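PDB 5IWZ: synaptonemal complex protein 2, which forms a major component of the axial and lateral elements of synaptonemal complexes, is required for normal chromosome synapsis in meiosis, and is required for insertion of SYCP3 into these complexes. Local coordinates for residues A[45-50]-A[84-89]. Numbering follows the deposited sequence.
Sequences CSKQFL and FILGQA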
ATOM      1  N   CYS A  45     -10.188  -3.881  31.127  1.00 36.75           N
ATOM      2  CA  CYS A  45      -9.348  -2.700  31.018  1.00 41.45           C
ATOM      3  C   CYS A  45     -10.030  -1.507  31.667  1.00 45.54           C
ATOM      4  O   CYS A  45     -11.260  -1.436  31.754  1.00 50.26           O
ATOM      5  CB  CYS A  45      -9.030  -2.374  29.563  1.00 40.80           C
ATOM      6  SG  CYS A  45      -8.008  -3.613  28.807  1.00 41.53           S
ATOM      7  N   SER A  46      -9.214  -0.553  32.086  1.00 40.42           N
ATOM      8  CA  SER A  46      -9.718   0.598  32.810  1.00 41.02           C
ATOM      9  C   SER A  46     -10.101   1.730  31.866  1.00 40.78           C
ATOM     10  O   SER A  46      -9.841   1.702  30.661  1.00 38.62           O
ATOM     11  CB  SER A  46      -8.679   1.096  33.803  1.00 41.62           C
ATOM     12  OG  SER A  46      -7.685   1.825  33.114  1.00 41.83           O
ATOM     13  N   LYS A  47     -10.720   2.748  32.462  1.00 43.50           N
ATOM     14  CA  LYS A  47     -11.081   3.975  31.764  1.00 41.32           C
ATOM     15  C   LYS A  47      -9.849   4.722  31.265  1.00 41.39           C
ATOM     16  O   LYS A  47      -9.935   5.486  30.295  1.00 42.96           O
ATOM     17  CB  LYS A  47     -11.900   4.858  32.717  1.00 46.04           C
ATOM     18  CG  LYS A  47     -12.719   5.938  32.073  1.00 54.93           C
ATOM     19  CD  LYS A  47     -14.006   5.382  31.480  1.00 65.69           C
ATOM     20  CE  LYS A  47     -14.994   6.509  31.156  1.00 68.69           C
ATOM     21  NZ  LYS A  47     -15.896   6.120  30.029  1.00 68.95           N
ATOM     22  N   GLN A  48      -8.700   4.521  31.915  1.00 34.45           N
ATOM     23  CA  GLN A  48      -7.446   5.167  31.545  1.00 33.48           C
ATOM     24  C   GLN A  48      -6.603   4.343  30.568  1.00 32.49           C
ATOM     25  O   GLN A  48      -5.467   4.730  30.283  1.00 32.10           O
ATOM     26  CB  GLN A  48      -6.615   5.458  32.797  1.00 39.04           C
ATOM     27  CG  GLN A  48      -7.179   6.554  33.698  1.00 55.32           C
ATOM     28  CD  GLN A  48      -8.373   6.096  34.520  1.00 66.67           C
ATOM     29  OE1 GLN A  48      -8.334   5.044  35.162  1.00 70.53           O
ATOM     30  NE2 GLN A  48      -9.443   6.884  34.501  1.00 69.86           N
ATOM     31  N   PHE A  49      -7.113   3.210  30.079  1.00 30.48           N
ATOM     32  CA  PHE A  49      -6.341   2.373  29.157  1.00 25.55           C
ATOM     33  C   PHE A  49      -5.929   3.151  27.911  1.00 31.95           C
ATOM     34  O   PHE A  49      -4.768   3.098  27.494  1.00 29.42           O
ATOM     35  CB  PHE A  49      -7.154   1.133  28.778  1.00 33.29           C
ATOM     36  CG  PHE A  49      -6.382   0.102  27.967  1.00 41.28           C
ATOM     37  CD1 PHE A  49      -5.190  -0.431  28.443  1.00 39.10           C
ATOM     38  CD2 PHE A  49      -6.870  -0.358  26.753  1.00 41.87           C
ATOM     39  CE1 PHE A  49      -4.489  -1.377  27.709  1.00 36.29           C
ATOM     40  CE2 PHE A  49      -6.170  -1.315  26.023  1.00 41.21           C
ATOM     41  CZ  PHE A  49      -4.980  -1.823  26.509  1.00 35.14           C
ATOM     42  N   LEU A  50      -6.870   3.891  27.303  1.00 30.22           N
ATOM     43  CA  LEU A  50      -6.555   4.634  26.085  1.00 32.24           C
ATOM     44  C   LEU A  50      -5.457   5.671  26.320  1.00 31.88           C
ATOM     45  O   LEU A  50      -4.551   5.830  25.489  1.00 32.64           O
ATOM     46  CB  LEU A  50      -7.816   5.304  25.533  1.00 28.53           C
ATOM     47  CG  LEU A  50      -7.624   6.190  24.297  1.00 29.89           C
ATOM     48  CD1 LEU A  50      -7.008   5.412  23.110  1.00 32.84           C
ATOM     49  CD2 LEU A  50      -8.947   6.873  23.859  1.00 29.04           C
ATOM     50  N   PHE A  84     -12.999  -5.160  27.526  1.00 35.31           N
ATOM     51  CA  PHE A  84     -14.171  -4.552  28.126  1.00 47.51           C
ATOM     52  C   PHE A  84     -13.694  -3.500  29.110  1.00 42.70           C
ATOM     53  O   PHE A  84     -12.679  -3.684  29.785  1.00 43.88           O
ATOM     54  CB  PHE A  84     -15.065  -5.607  28.809  1.00 49.92           C
ATOM     55  CG  PHE A  84     -15.633  -6.625  27.848  1.00 52.81           C
ATOM     56  CD1 PHE A  84     -16.880  -6.437  27.270  1.00 50.59           C
ATOM     57  CD2 PHE A  84     -14.905  -7.754  27.499  1.00 53.70           C
ATOM     58  CE1 PHE A  84     -17.395  -7.365  26.363  1.00 49.30           C
ATOM     59  CE2 PHE A  84     -15.414  -8.687  26.593  1.00 52.64           C
ATOM     60  CZ  PHE A  84     -16.663  -8.491  26.027  1.00 46.33           C
ATOM     61  N   ILE A  85     -14.389  -2.373  29.139  1.00 38.21           N
ATOM     62  CA  ILE A  85     -14.080  -1.276  30.048  1.00 41.79           C
ATOM     63  C   ILE A  85     -15.348  -0.973  30.833  1.00 47.50           C
ATOM     64  O   ILE A  85     -16.367  -0.588  30.241  1.00 46.32           O
ATOM     65  CB  ILE A  85     -13.583  -0.027  29.298  1.00 46.00           C
ATOM     66  CG1 ILE A  85     -12.368  -0.374  28.432  1.00 45.83           C
ATOM     67  CG2 ILE A  85     -13.238   1.089  30.275  1.00 44.96           C
ATOM     68  CD1 ILE A  85     -11.893   0.770  27.549  1.00 52.43           C
ATOM     69  N   LEU A  86     -15.290  -1.168  32.154  1.00 44.38           N
ATOM     70  CA  LEU A  86     -16.442  -1.007  33.042  1.00 54.38           C
ATOM     71  C   LEU A  86     -17.675  -1.714  32.481  1.00 57.94           C
ATOM     72  O   LEU A  86     -18.778  -1.167  32.449  1.00 63.36           O
ATOM     73  CB  LEU A  86     -16.721   0.473  33.308  1.00 57.52           C
ATOM     74  CG  LEU A  86     -15.541   1.186  33.974  1.00 58.13           C
ATOM     75  CD1 LEU A  86     -15.861   2.641  34.263  1.00 53.14           C
ATOM     76  CD2 LEU A  86     -15.098   0.449  35.243  1.00 61.11           C
ATOM     77  N   GLY A  87     -17.468  -2.946  32.011  1.00 57.14           N
ATOM     78  CA  GLY A  87     -18.542  -3.783  31.534  1.00 56.61           C
ATOM     79  C   GLY A  87     -18.960  -3.562  30.099  1.00 60.41           C
ATOM     80  O   GLY A  87     -19.638  -4.426  29.532  1.00 65.69           O
ATOM     81  N   GLN A  88     -18.587  -2.445  29.487  1.00 60.62           N
ATOM     82  CA  GLN A  88     -19.015  -2.145  28.130  1.00 62.92           C
ATOM     83  C   GLN A  88     -17.924  -2.516  27.126  1.00 57.22           C
ATOM     84  O   GLN A  88     -16.744  -2.638  27.469  1.00 53.84           O
ATOM     85  CB  GLN A  88     -19.385  -0.664  27.998  1.00 67.00           C
ATOM     86  CG  GLN A  88     -20.372  -0.170  29.049  1.00 75.27           C
ATOM     87  CD  GLN A  88     -21.615  -1.052  29.178  1.00 86.51           C
ATOM     88  OE1 GLN A  88     -22.179  -1.510  28.178  1.00 86.97           O
ATOM     89  NE2 GLN A  88     -22.047  -1.289  30.418  1.00 89.74           N
ATOM     90  N   ALA A  89     -18.346  -2.706  25.872  1.00 44.30           N
ATOM     91  CA  ALA A  89     -17.432  -3.053  24.792  1.00 51.47           C
ATOM     92  C   ALA A  89     -16.233  -2.112  24.769  1.00 50.32           C
ATOM     93  O   ALA A  89     -16.386  -0.884  24.724  1.00 49.06           O
ATOM     94  CB  ALA A  89     -18.165  -3.007  23.449  1.00 59.45           C
TER
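Cys45 N donates to Phe84 O at 2.8 Å, a nearly straight bond (163° at the hydrogen) that ties the end of strand 43-45 to its parallel neighbour 83-85. Past it the backbones meet more loosely: Ile85 CA points its hydrogen at Cys45 O, a C-H...O contact of 3.3 Å. Ile85 is the residue most covered by the facing segment. With CG1 anti to its carbonyl carbon (chi1 -56°), its CG1 lies 4.1 Å from Cys45 CB, while CG2 is 3.5 Å from Ser46 O and also borders Lys47 N at the turn; the beta-branched chain thus covers peptide groups as well as a side chain, and it also touches Met94 of helix 90-97. Cys45 is small enough for this buried spot, and its SG sits 3.9 Å above the centre of one face of the Phe49 ring. Ser46 suits the turn before helix 49-63, where its OG accepts a weak capping bond from Gln48 N. At the solvent side, the aliphatic part of Lys47 passes Leu86, CD to CD1 4.3 Å. Leu86 and Gly87, both with positive phi, form the type I' turn of the hairpin. Within the armadillo-repeat-like part of the chain, one straight N-H...O bond thus joins the strands, while Ile85 lays aliphatic groups over the neighbouring peptide atoms and probably shields them from water.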